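Long-range contact in aluminum resistance protein (Clostridium novyi, PDB 3I16), which is probably a pyridoxal-phosphate-dependent carbon-sulfur lyase of the methionine gamma-lyase family, thought to be involved in aluminum resistance: residues 193-198 with 327-332. Residues are numbered along the deposited sequence; the frame is centred on the assembly and turned at random. Where two conformers were deposited one is given.
Sequences ALLIED and DEKRSD. With EDO (1,2-ethanediol), chain N.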
loop_
_atom_site.group_PDB
_atom_site.type_symbol
_atom_site.label_atom_id
_atom_site.label_comp_id
_atom_site.label_asym_id
_atom_site.label_seq_id
_atom_site.Cartn_x
_atom_site.Cartn_y
_atom_site.Cartn_z
ATOM N N ALA B 193 31.571 15.614 -15.104
ATOM C CA ALA B 193 30.807 14.464 -15.590
ATOM C C ALA B 193 30.931 14.431 -17.101
ATOM O O ALA B 193 31.070 15.494 -17.723
ATOM C CB ALA B 193 29.338 14.610 -15.218
ATOM N N LEU B 194 30.843 13.238 -17.702
ATOM C CA LEU B 194 30.922 13.114 -19.168
ATOM C C LEU B 194 29.686 13.639 -19.855
ATOM O O LEU B 194 28.573 13.255 -19.524
ATOM C CB LEU B 194 31.107 11.671 -19.648
ATOM C CG LEU B 194 32.407 10.939 -19.398
ATOM C CD1 LEU B 194 32.419 9.750 -20.343
ATOM C CD2 LEU B 194 33.606 11.802 -19.655
ATOM N N LEU B 195 29.892 14.495 -20.845
ATOM C CA LEU B 195 28.806 15.025 -21.616
ATOM C C LEU B 195 28.349 13.951 -22.622
ATOM O O LEU B 195 29.075 13.002 -22.911
ATOM C CB LEU B 195 29.258 16.269 -22.355
ATOM C CG LEU B 195 29.772 17.459 -21.519
ATOM C CD1 LEU B 195 30.374 18.528 -22.420
ATOM C CD2 LEU B 195 28.687 18.054 -20.660
ATOM N N ILE B 196 27.156 14.119 -23.165
ATOM C CA ILE B 196 26.637 13.199 -24.179
ATOM C C ILE B 196 27.592 13.108 -25.380
ATOM O O ILE B 196 27.750 12.014 -25.958
ATOM C CB ILE B 196 25.216 13.607 -24.659
ATOM C CG1 ILE B 196 24.187 13.437 -23.534
ATOM C CG2 ILE B 196 24.825 12.832 -25.958
ATOM C CD1 ILE B 196 23.967 11.984 -23.016
ATOM N N GLU B 197 28.220 14.233 -25.760
ATOM C CA GLU B 197 29.190 14.231 -26.872
ATOM C C GLU B 197 30.436 13.408 -26.546
ATOM O O GLU B 197 31.005 12.774 -27.440
ATOM C CB GLU B 197 29.592 15.651 -27.313
ATOM C CG GLU B 197 30.449 16.410 -26.297
ATOM C CD GLU B 197 30.959 17.751 -26.795
ATOM O OE1 GLU B 197 30.344 18.339 -27.707
ATOM O OE2 GLU B 197 31.988 18.219 -26.248
ATOM N N ASP B 198 30.865 13.424 -25.279
ATOM C CA ASP B 198 32.020 12.621 -24.839
ATOM C C ASP B 198 31.641 11.146 -24.882
ATOM O O ASP B 198 32.444 10.302 -25.238
ATOM C CB ASP B 198 32.448 12.960 -23.404
ATOM C CG ASP B 198 32.842 14.448 -23.206
ATOM O OD1 ASP B 198 33.558 15.016 -24.039
ATOM O OD2 ASP B 198 32.443 15.038 -22.175
ATOM N N ASP B 327 29.096 28.167 -14.694
ATOM C CA ASP B 327 28.858 28.350 -16.107
ATOM C C ASP B 327 29.402 27.233 -17.012
ATOM O O ASP B 327 29.533 27.426 -18.204
ATOM C CB ASP B 327 29.387 29.716 -16.548
ATOM C CG ASP B 327 30.882 29.850 -16.386
ATOM O OD1 ASP B 327 31.521 29.017 -15.693
ATOM O OD2 ASP B 327 31.415 30.810 -16.943
ATOM N N GLU B 328 29.714 26.071 -16.459
ATOM C CA GLU B 328 30.155 24.957 -17.279
ATOM C C GLU B 328 28.971 24.085 -17.631
ATOM O O GLU B 328 27.991 24.051 -16.902
ATOM C CB GLU B 328 31.179 24.116 -16.544
ATOM C CG GLU B 328 32.317 24.930 -16.018
ATOM C CD GLU B 328 33.480 24.075 -15.637
ATOM O OE1 GLU B 328 34.163 23.554 -16.554
ATOM O OE2 GLU B 328 33.730 23.957 -14.426
ATOM N N LYS B 329 29.079 23.372 -18.744
ATOM C CA LYS B 329 28.038 22.463 -19.216
ATOM C C LYS B 329 28.050 21.239 -18.279
ATOM O O LYS B 329 29.097 20.638 -18.072
ATOM C CB LYS B 329 28.362 22.051 -20.656
ATOM C CG LYS B 329 27.185 21.670 -21.535
ATOM C CD LYS B 329 27.694 21.225 -22.909
ATOM C CE LYS B 329 28.681 22.221 -23.469
ATOM N NZ LYS B 329 29.470 21.676 -24.612
ATOM N N ARG B 330 26.895 20.883 -17.735
ATOM C CA ARG B 330 26.758 19.781 -16.793
ATOM C C ARG B 330 26.108 18.544 -17.365
ATOM O O ARG B 330 25.207 18.653 -18.184
ATOM C CB ARG B 330 25.957 20.267 -15.596
ATOM C CG ARG B 330 26.728 21.318 -14.824
ATOM C CD ARG B 330 25.868 22.101 -13.878
ATOM N NE ARG B 330 26.671 23.112 -13.179
ATOM C CZ ARG B 330 27.131 23.048 -11.926
ATOM N NH1 ARG B 330 26.870 22.025 -11.125
ATOM N NH2 ARG B 330 27.864 24.058 -11.450
ATOM N N SER B 331 26.587 17.377 -16.945
ATOM C CA SER B 331 26.013 16.096 -17.381
ATOM C C SER B 331 25.459 15.303 -16.205
ATOM O O SER B 331 25.063 14.145 -16.364
ATOM C CB SER B 331 27.035 15.274 -18.161
ATOM O OG SER B 331 26.381 14.408 -19.099
ATOM N N ASP B 332 25.408 15.934 -15.031
ATOM C CA ASP B 332 24.780 15.345 -13.839
ATOM C C ASP B 332 24.378 16.469 -12.868
ATOM O O ASP B 332 24.693 17.645 -13.092
ATOM C CB ASP B 332 25.655 14.255 -13.187
ATOM C CG ASP B 332 26.864 14.807 -12.435
ATOM O OD1 ASP B 332 26.874 15.993 -12.044
ATOM O OD2 ASP B 332 27.817 14.036 -12.205
HETATM C C1 EDO N . 34.384 15.593 -19.384
HETATM O O1 EDO N . 35.607 16.323 -19.284
HETATM C C2 EDO N . 33.259 16.579 -19.652
HETATM O O2 EDO N . 33.452 17.238 -20.904
HETATM O O HOH W 1 29.338 17.720 -17.075
#
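With chi1 of Ser331 at -152°, its hydroxyl swings away from the backbone N of its own residue and faces the chain at Leu194 and Leu195, while Leu195, at chi1 -60°, sends its two methyls out towards Lys329. Ser331 OG is modelled as donating to Leu194 O, but the carbonyl's position is uncertain, so the geometry of this bond is doubtful. The same hydroxyl is also hydrogen-bonded to Arg184, whose backbone pairs with that of Leu194. The Leu195 and Lys329 side chains cross at about a right angle in the lysine conformer modelled here, one of two; more firmly, CD2 of Leu195 lies 3.7 Å from Lys329 O. A water joins the backbones, lying 2.9 Å from Ala193 O and 3.1 Å from Lys329 O, with a weak bond from Ser331 N. CB of Ala193 is in van der Waals contact with OD2 of Asp332 (3.4 Å), which is hydrogen-bonded to Ser185 OG in the cofactor pocket. Leu195 sits at the N-cap position of helix 196-209, and its N donates to Asp198 OD2 (2.9 Å), the backbone half of a capping box, on the anti side and 25° out of the carboxylate plane; the same OD2 accepts from an ethanediol, probably from the crystallisation liquor. The contact thus joins the start of a helix to the loop between strands 321-323 and 335-338, beside the pyridoxal-phosphate site of a PLP-dependent aminotransferase-like fold.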